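Local coordinates for tRNA-splicing endonuclease (Sulfolobus tokodaii, PDB 2CV8), which probably removes introns from precursor tRNAs by cutting at both splice sites, leaving 2',3'-cyclic phosphate and 5'-hydroxyl ends, at residues B[86-90]-B[131-135]; B[24-28]-B[52-56]; B[147-152]-B[174-178]. All blocks are in the same frame, centred on the assembly; numbering follows the deposited sequence.

Interaction 1 (B[86-90]-B[131-135])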
loop_
_atom_site.group_PDB
_atom_site.type_symbol
_atom_site.label_atom_id
_atom_site.label_comp_id
_atom_site.label_asym_id
_atom_site.label_seq_id
_atom_site.Cartn_x
_atom_site.Cartn_y
_atom_site.Cartn_z
ATOM N N ARG B 86 -2.170 18.725 -2.895
ATOM C CA ARG B 86 -1.177 17.794 -2.353
ATOM C C ARG B 86 0.256 18.289 -2.576
ATOM O O ARG B 86 1.220 17.516 -2.501
ATOM C CB ARG B 86 -1.353 16.406 -2.976
ATOM C CG ARG B 86 -2.706 15.762 -2.688
ATOM C CD ARG B 86 -2.952 14.590 -3.623
ATOM N NE ARG B 86 -1.892 13.590 -3.523
ATOM C CZ ARG B 86 -1.328 12.989 -4.568
ATOM N NH1 ARG B 86 -1.720 13.286 -5.805
ATOM N NH2 ARG B 86 -0.368 12.090 -4.377
ATOM N N PHE B 87 0.394 19.587 -2.823
ATOM C CA PHE B 87 1.699 20.169 -3.059
ATOM C C PHE B 87 2.703 19.842 -1.960
ATOM O O PHE B 87 3.834 19.469 -2.260
ATOM C CB PHE B 87 1.610 21.689 -3.205
ATOM C CG PHE B 87 2.937 22.338 -3.518
ATOM C CD1 PHE B 87 3.382 22.452 -4.839
ATOM C CD2 PHE B 87 3.778 22.769 -2.486
ATOM C CE1 PHE B 87 4.641 22.977 -5.127
ATOM C CE2 PHE B 87 5.046 23.297 -2.762
ATOM C CZ PHE B 87 5.477 23.399 -4.086
ATOM N N ARG B 88 2.301 19.989 -0.700
ATOM C CA ARG B 88 3.201 19.711 0.413
ATOM C C ARG B 88 3.762 18.294 0.397
ATOM O O ARG B 88 4.982 18.105 0.486
ATOM C CB ARG B 88 2.515 19.958 1.761
ATOM C CG ARG B 88 2.318 21.419 2.113
ATOM C CD ARG B 88 2.191 21.594 3.621
ATOM N NE ARG B 88 1.914 22.978 3.987
ATOM C CZ ARG B 88 0.724 23.559 3.870
ATOM N NH1 ARG B 88 -0.309 22.868 3.403
ATOM N NH2 ARG B 88 0.569 24.832 4.212
ATOM N N ILE B 89 2.895 17.293 0.278
ATOM C CA ILE B 89 3.402 15.936 0.293
ATOM C C ILE B 89 4.128 15.604 -0.989
ATOM O O ILE B 89 5.096 14.832 -0.965
ATOM C CB ILE B 89 2.288 14.898 0.549
ATOM C CG1 ILE B 89 1.258 14.924 -0.567
ATOM C CG2 ILE B 89 1.622 15.191 1.865
ATOM C CD1 ILE B 89 0.253 13.796 -0.467
ATOM N N LEU B 90 3.680 16.195 -2.101
ATOM C CA LEU B 90 4.313 15.951 -3.400
ATOM C C LEU B 90 5.711 16.554 -3.487
ATOM O O LEU B 90 6.629 15.933 -4.023
ATOM C CB LEU B 90 3.453 16.504 -4.538
ATOM C CG LEU B 90 2.178 15.720 -4.870
ATOM C CD1 LEU B 90 1.394 16.466 -5.910
ATOM C CD2 LEU B 90 2.517 14.319 -5.345
ATOM N N ILE B 131 3.953 6.982 -5.239
ATOM C CA ILE B 131 2.735 7.718 -4.957
ATOM C C ILE B 131 2.924 8.339 -3.590
ATOM O O ILE B 131 3.062 7.625 -2.597
ATOM C CB ILE B 131 1.516 6.792 -4.946
ATOM C CG1 ILE B 131 1.086 6.503 -6.393
ATOM C CG2 ILE B 131 0.407 7.411 -4.117
ATOM C CD1 ILE B 131 0.028 5.459 -6.524
ATOM N N ALA B 132 2.955 9.670 -3.549
ATOM C CA ALA B 132 3.140 10.392 -2.297
ATOM C C ALA B 132 1.867 10.388 -1.454
ATOM O O ALA B 132 0.757 10.527 -1.976
ATOM C CB ALA B 132 3.578 11.818 -2.580
ATOM N N LEU B 133 2.039 10.235 -0.146
ATOM C CA LEU B 133 0.911 10.200 0.760
ATOM C C LEU B 133 1.174 10.915 2.074
ATOM O O LEU B 133 2.312 11.020 2.534
ATOM C CB LEU B 133 0.524 8.748 1.039
ATOM C CG LEU B 133 -0.925 8.388 0.742
ATOM C CD1 LEU B 133 -1.328 8.864 -0.662
ATOM C CD2 LEU B 133 -1.090 6.896 0.883
ATOM N N ASP B 134 0.092 11.409 2.660
ATOM C CA ASP B 134 0.125 12.104 3.933
ATOM C C ASP B 134 -0.109 10.977 4.939
ATOM O O ASP B 134 -1.127 10.292 4.901
ATOM C CB ASP B 134 -0.980 13.163 3.921
ATOM C CG ASP B 134 -1.298 13.717 5.290
ATOM O OD1 ASP B 134 -0.460 13.630 6.219
ATOM O OD2 ASP B 134 -2.413 14.262 5.425
ATOM N N GLU B 135 0.900 10.720 5.769
ATOM C CA GLU B 135 0.835 9.630 6.738
ATOM C C GLU B 135 -0.513 9.476 7.424
ATOM O O GLU B 135 -0.953 8.357 7.703
ATOM C CB GLU B 135 1.930 9.789 7.796
ATOM C CG GLU B 135 1.803 11.042 8.655
ATOM C CD GLU B 135 2.941 11.190 9.660
ATOM O OE1 GLU B 135 2.981 12.224 10.362
ATOM O OE2 GLU B 135 3.791 10.274 9.747
#
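Two acceptors share NH2 of Arg86: the carbonyl oxygen of Ala132, at 3.1 Å with an N-H...O angle of 152°, and the carboxylate of Asp113, which makes a salt bridge. Ala132 O lies at the edge of the guanidinium, near its plane, while the nitrogen sits off the C=O axis and somewhat out of the carbonyl plane. OD2 of Asp113 also accepts a bond from Ala132 N, so one carboxylate oxygen joins the arginine to the strand and probably steadies it there. A bend at chi3 (57°) turns the guanidinium back from the N-cap of helix 87-99 toward the carbonyl of Ala132.

Apolar groups fill in beneath. Ile89 divides its two branches: CD1 lies 3.6 Å from Ala132 O and reaches Leu133 CA, and CG2 meets CB of Asp134 at 3.9 Å, the two side chains crossing at about a right angle. Leu90 adds CD2, 3.9 Å from the methyl of Ala132. An alanine in place of Ile89 would lose both branches and would probably open a gap between helix and strand alongside Leu133 and Asp134.

The first turn of helix 87-99 thus packs on strand 128-134, an inner strand of the catalytic domain's mixed sheet, hydrogen-bonded to strand 157-163. Phe87, on the same turn, packs against helices 50-58 and 73-83.

Interaction 2 (B[24-28]-B[52-56])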
loop_
_atom_site.group_PDB
_atom_site.type_symbol
_atom_site.label_atom_id
_atom_site.label_comp_id
_atom_site.label_asym_id
_atom_site.label_seq_id
_atom_site.Cartn_x
_atom_site.Cartn_y
_atom_site.Cartn_z
HETATM N N MSE B 24 20.918 19.295 -16.849
HETATM C CA MSE B 24 21.201 19.155 -15.424
HETATM C C MSE B 24 20.777 17.787 -14.885
HETATM O O MSE B 24 21.553 17.105 -14.214
HETATM C CB MSE B 24 20.490 20.256 -14.625
HETATM C CG MSE B 24 21.050 21.662 -14.810
HETATM SE SE MSE B 24 20.117 22.997 -13.722
HETATM C CE MSE B 24 20.430 22.159 -12.002
ATOM N N GLY B 25 19.546 17.385 -15.180
ATOM C CA GLY B 25 19.069 16.106 -14.700
ATOM C C GLY B 25 17.664 15.762 -15.139
ATOM O O GLY B 25 16.881 15.241 -14.364
ATOM N N TYR B 26 17.346 16.037 -16.394
ATOM C CA TYR B 26 16.020 15.742 -16.926
ATOM C C TYR B 26 14.898 16.442 -16.165
ATOM O O TYR B 26 14.031 15.800 -15.576
ATOM C CB TYR B 26 15.772 14.231 -16.933
ATOM C CG TYR B 26 16.802 13.457 -17.728
ATOM C CD1 TYR B 26 17.988 13.023 -17.135
ATOM C CD2 TYR B 26 16.594 13.167 -19.081
ATOM C CE1 TYR B 26 18.944 12.315 -17.863
ATOM C CE2 TYR B 26 17.545 12.459 -19.822
ATOM C CZ TYR B 26 18.718 12.033 -19.204
ATOM O OH TYR B 26 19.653 11.312 -19.917
ATOM N N TYR B 27 14.933 17.769 -16.175
ATOM C CA TYR B 27 13.909 18.563 -15.528
ATOM C C TYR B 27 12.981 19.118 -16.609
ATOM O O TYR B 27 13.416 19.393 -17.731
ATOM C CB TYR B 27 14.528 19.736 -14.763
ATOM C CG TYR B 27 15.309 19.352 -13.530
ATOM C CD1 TYR B 27 16.640 18.957 -13.618
ATOM C CD2 TYR B 27 14.715 19.387 -12.272
ATOM C CE1 TYR B 27 17.357 18.611 -12.480
ATOM C CE2 TYR B 27 15.421 19.034 -11.129
ATOM C CZ TYR B 27 16.736 18.652 -11.239
ATOM O OH TYR B 27 17.425 18.312 -10.101
ATOM N N GLY B 28 11.709 19.285 -16.268
ATOM C CA GLY B 28 10.753 19.828 -17.212
ATOM C C GLY B 28 10.549 19.040 -18.491
ATOM O O GLY B 28 11.221 18.038 -18.751
ATOM N N GLU B 52 9.024 21.219 -9.656
ATOM C CA GLU B 52 10.375 21.273 -10.196
ATOM C C GLU B 52 10.991 22.667 -10.002
ATOM O O GLU B 52 12.138 22.807 -9.559
ATOM C CB GLU B 52 10.364 20.948 -11.687
ATOM C CG GLU B 52 9.963 19.539 -12.005
ATOM C CD GLU B 52 10.124 19.222 -13.468
ATOM O OE1 GLU B 52 9.435 19.856 -14.292
ATOM O OE2 GLU B 52 10.944 18.342 -13.798
ATOM N N GLY B 53 10.224 23.696 -10.351
ATOM C CA GLY B 53 10.712 25.054 -10.211
ATOM C C GLY B 53 11.102 25.421 -8.788
ATOM O O GLY B 53 12.151 26.028 -8.556
ATOM N N VAL B 54 10.250 25.063 -7.833
ATOM C CA VAL B 54 10.514 25.362 -6.439
ATOM C C VAL B 54 11.794 24.645 -6.011
ATOM O O VAL B 54 12.604 25.200 -5.267
ATOM C CB VAL B 54 9.305 24.940 -5.535
ATOM C CG1 VAL B 54 9.651 25.111 -4.055
ATOM C CG2 VAL B 54 8.089 25.799 -5.867
ATOM N N TYR B 55 11.987 23.418 -6.491
ATOM C CA TYR B 55 13.189 22.664 -6.147
ATOM C C TYR B 55 14.431 23.374 -6.682
ATOM O O TYR B 55 15.364 23.664 -5.922
ATOM C CB TYR B 55 13.138 21.247 -6.727
ATOM C CG TYR B 55 14.348 20.416 -6.352
ATOM C CD1 TYR B 55 14.649 20.163 -5.015
ATOM C CD2 TYR B 55 15.215 19.921 -7.327
ATOM C CE1 TYR B 55 15.782 19.445 -4.652
ATOM C CE2 TYR B 55 16.358 19.200 -6.974
ATOM C CZ TYR B 55 16.630 18.970 -5.629
ATOM O OH TYR B 55 17.749 18.275 -5.251
ATOM N N LEU B 56 14.433 23.651 -7.990
ATOM C CA LEU B 56 15.555 24.324 -8.634
ATOM C C LEU B 56 15.884 25.674 -7.999
ATOM O O LEU B 56 17.058 26.036 -7.854
ATOM C CB LEU B 56 15.276 24.503 -10.125
ATOM C CG LEU B 56 15.219 23.188 -10.907
ATOM C CD1 LEU B 56 14.939 23.478 -12.380
ATOM C CD2 LEU B 56 16.535 22.429 -10.744
#
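Tyr27 and Gly28, just past the end of helix 15-25, pack on helix 50-58 within the alpha/beta N-terminal domain of the tRNA-intron endonuclease family, illustrating how a chain leaving one helix can be held by side chains of another.

The polar part rests on Gly28 N, which gives its hydrogen to OE2 of Glu52 at 2.8 Å, almost straight (171°), on the syn side though tilted well out of the carboxylate plane. With chi2 near -173° the glutamate chain runs straight out from its helix to the amide of Gly28. Arg105 makes a weak, long ion pair with the same carboxylate and a hydrogen bond to Gly28 O, tying charge and backbone to one neighbour.

The apolar part centres on the Tyr27 ring. Leu56 CD2 sits over one face, 3.8 Å from the centroid, a CH-pi contact displaced toward the rim. Arg98 of helix 87-99 adds a cation-pi contact. Selenomethionine Met24, poorly ordered, brings CE to the same leucine methyl.

The aromatic pair meets at the edge: CE2 of Tyr27 lies 3.9 Å from CD2 of Tyr55, whose hydroxyl is bonded to Glu99, and Tyr27 OH lies near the plane of the Tyr55 ring, 3.4 Å from CE2.

Interaction 3 (B[147-152]-B[174-178]); sequences FGRVSH and MFKWL
With chi1 at 49°, CG of Phe175 stands between its backbone nitrogen and carbonyl carbon, which carries the ring toward Phe147; CG of Trp177 is anti to its backbone N (chi1 -176°), which swings the indole so that CE3 borders ND1 of His152. The two phenylalanines meet through CZ of Phe175, which lies 3.3 Å from CD1 of Phe147 and also borders CB and CG. Their planes are near parallel, yet the centroids are 5.6 Å apart, so the rings are slid past one another and hardly overlap.

At the other end, Trp177 CB lies over a face of the His152 imidazole, 4.0 Å from its centroid, in a CH-pi contact, while the indole and imidazole meet rim to rim at a steep angle. The histidine is poorly ordered, so its details are less certain. Between these aromatic pairs the helix backbone takes part: Gly148 O lies 3.6 Å from Trp177 CB.

Within helix 141-151 and strand 170-178, the axes of segments 147-151 and 174-178 cross at 81° and approach to 7.5 Å. Leu158 and Leu160 of strand 157-163 extend the apolar layer beneath Phe175, and strand 170-178 pairs antiparallel with a strand of the second subunit, continuing the sheet across the interface.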
loop_
_atom_site.group_PDB
_atom_site.type_symbol
_atom_site.label_atom_id
_atom_site.label_comp_id
_atom_site.label_asym_id
_atom_site.label_seq_id
_atom_site.Cartn_x
_atom_site.Cartn_y
_atom_site.Cartn_z
ATOM N N PHE B 147 -4.593 1.154 -6.165
ATOM C CA PHE B 147 -3.137 1.194 -6.081
ATOM C C PHE B 147 -2.604 -0.061 -6.760
ATOM O O PHE B 147 -1.984 0.016 -7.820
ATOM C CB PHE B 147 -2.680 1.191 -4.614
ATOM C CG PHE B 147 -2.721 2.546 -3.934
ATOM C CD1 PHE B 147 -2.607 2.633 -2.545
ATOM C CD2 PHE B 147 -2.829 3.729 -4.673
ATOM C CE1 PHE B 147 -2.596 3.870 -1.901
ATOM C CE2 PHE B 147 -2.818 4.983 -4.033
ATOM C CZ PHE B 147 -2.701 5.048 -2.643
ATOM N N GLY B 148 -2.868 -1.214 -6.143
ATOM C CA GLY B 148 -2.419 -2.496 -6.670
ATOM C C GLY B 148 -2.877 -2.825 -8.082
ATOM O O GLY B 148 -2.624 -3.918 -8.590
ATOM N N ARG B 149 -3.549 -1.867 -8.711
ATOM C CA ARG B 149 -4.068 -1.996 -10.068
ATOM C C ARG B 149 -3.070 -1.324 -11.004
ATOM O O ARG B 149 -2.753 -1.847 -12.070
ATOM C CB ARG B 149 -5.428 -1.291 -10.157
ATOM C CG ARG B 149 -6.150 -1.361 -11.498
ATOM C CD ARG B 149 -7.459 -0.588 -11.415
ATOM N NE ARG B 149 -8.269 -1.014 -10.272
ATOM C CZ ARG B 149 -9.114 -0.224 -9.612
ATOM N NH1 ARG B 149 -9.267 1.047 -9.975
ATOM N NH2 ARG B 149 -9.801 -0.701 -8.580
ATOM N N VAL B 150 -2.583 -0.156 -10.594
ATOM C CA VAL B 150 -1.611 0.573 -11.396
ATOM C C VAL B 150 -0.295 -0.190 -11.317
ATOM O O VAL B 150 0.519 -0.148 -12.242
ATOM C CB VAL B 150 -1.377 2.029 -10.874
ATOM C CG1 VAL B 150 -2.707 2.765 -10.720
ATOM C CG2 VAL B 150 -0.610 2.004 -9.565
ATOM N N SER B 151 -0.107 -0.902 -10.209
ATOM C CA SER B 151 1.108 -1.674 -9.983
ATOM C C SER B 151 1.316 -2.752 -11.050
ATOM O O SER B 151 2.169 -2.609 -11.926
ATOM C CB SER B 151 1.074 -2.305 -8.588
ATOM O OG SER B 151 2.380 -2.621 -8.135
ATOM N N HIS B 152 0.540 -3.829 -10.985
ATOM C CA HIS B 152 0.683 -4.899 -11.965
ATOM C C HIS B 152 0.073 -4.563 -13.325
ATOM O O HIS B 152 -0.448 -5.439 -14.015
ATOM C CB HIS B 152 0.091 -6.206 -11.422
ATOM C CG HIS B 152 1.044 -6.992 -10.572
ATOM N ND1 HIS B 152 0.735 -8.233 -10.056
ATOM C CD2 HIS B 152 2.307 -6.721 -10.163
ATOM C CE1 HIS B 152 1.765 -8.692 -9.368
ATOM N NE2 HIS B 152 2.732 -7.794 -9.417
HETATM N N MSE B 174 6.506 -0.166 -0.038
HETATM C CA MSE B 174 6.163 -0.704 -1.341
HETATM C C MSE B 174 5.211 -1.866 -1.200
HETATM O O MSE B 174 5.284 -2.594 -0.216
HETATM C CB MSE B 174 7.425 -1.199 -2.031
HETATM C CG MSE B 174 7.178 -2.141 -3.193
HETATM SE SE MSE B 174 8.466 -3.577 -3.172
HETATM C CE MSE B 174 7.484 -4.832 -2.101
ATOM N N PHE B 175 4.315 -2.041 -2.171
ATOM C CA PHE B 175 3.407 -3.177 -2.127
ATOM C C PHE B 175 3.120 -3.757 -3.492
ATOM O O PHE B 175 3.082 -3.038 -4.485
ATOM C CB PHE B 175 2.090 -2.846 -1.407
ATOM C CG PHE B 175 1.433 -1.585 -1.860
ATOM C CD1 PHE B 175 1.277 -1.304 -3.207
ATOM C CD2 PHE B 175 0.922 -0.697 -0.921
ATOM C CE1 PHE B 175 0.623 -0.164 -3.615
ATOM C CE2 PHE B 175 0.265 0.450 -1.321
ATOM C CZ PHE B 175 0.115 0.718 -2.673
ATOM N N LYS B 176 2.934 -5.073 -3.521
ATOM C CA LYS B 176 2.665 -5.792 -4.747
ATOM C C LYS B 176 1.314 -6.472 -4.679
ATOM O O LYS B 176 0.834 -6.792 -3.603
ATOM C CB LYS B 176 3.739 -6.853 -4.977
ATOM C CG LYS B 176 5.151 -6.313 -4.976
ATOM C CD LYS B 176 6.139 -7.386 -5.363
ATOM C CE LYS B 176 7.539 -6.826 -5.492
ATOM N NZ LYS B 176 8.488 -7.858 -5.995
ATOM N N TRP B 177 0.706 -6.677 -5.841
ATOM C CA TRP B 177 -0.567 -7.365 -5.940
ATOM C C TRP B 177 -0.171 -8.846 -5.890
ATOM O O TRP B 177 0.496 -9.349 -6.796
ATOM C CB TRP B 177 -1.233 -7.021 -7.276
ATOM C CG TRP B 177 -2.607 -7.599 -7.466
ATOM C CD1 TRP B 177 -3.751 -7.227 -6.819
ATOM C CD2 TRP B 177 -2.982 -8.649 -8.373
ATOM N NE1 TRP B 177 -4.815 -7.976 -7.267
ATOM C CE2 TRP B 177 -4.371 -8.857 -8.219
ATOM C CE3 TRP B 177 -2.277 -9.435 -9.299
ATOM C CZ2 TRP B 177 -5.074 -9.819 -8.958
ATOM C CZ3 TRP B 177 -2.975 -10.391 -10.033
ATOM C CH2 TRP B 177 -4.361 -10.574 -9.857
ATOM N N LEU B 178 -0.557 -9.535 -4.821
ATOM C CA LEU B 178 -0.219 -10.949 -4.659
ATOM C C LEU B 178 -1.230 -11.915 -5.250
ATOM O O LEU B 178 -2.395 -11.579 -5.434
ATOM C CB LEU B 178 -0.042 -11.292 -3.176
ATOM C CG LEU B 178 1.251 -10.894 -2.457
ATOM C CD1 LEU B 178 1.141 -11.231 -0.983
ATOM C CD2 LEU B 178 2.426 -11.625 -3.086
#

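In the fold
Along the chain the contacts follow one another in series: interaction 2 closes first, in the N-terminal domain, then interaction 1 and finally interaction 3, both reaching the mixed sheet of the catalytic domain. Interactions 1 and 2 have centres 18 Å apart and touch where Phe87 meets Val54, linking the start of helix 87-99 to helix 50-58 across the two domains. Interactions 1 and 3, centres 19 Å apart, meet through Phe147, which packs on Ile131 and Leu133. Interactions 2 and 3 stay about 20 Å apart at their nearest atoms. Packing is thus relayed from the N-terminal domain through the catalytic sheet to the second subunit, touched by interactions 1 and 3.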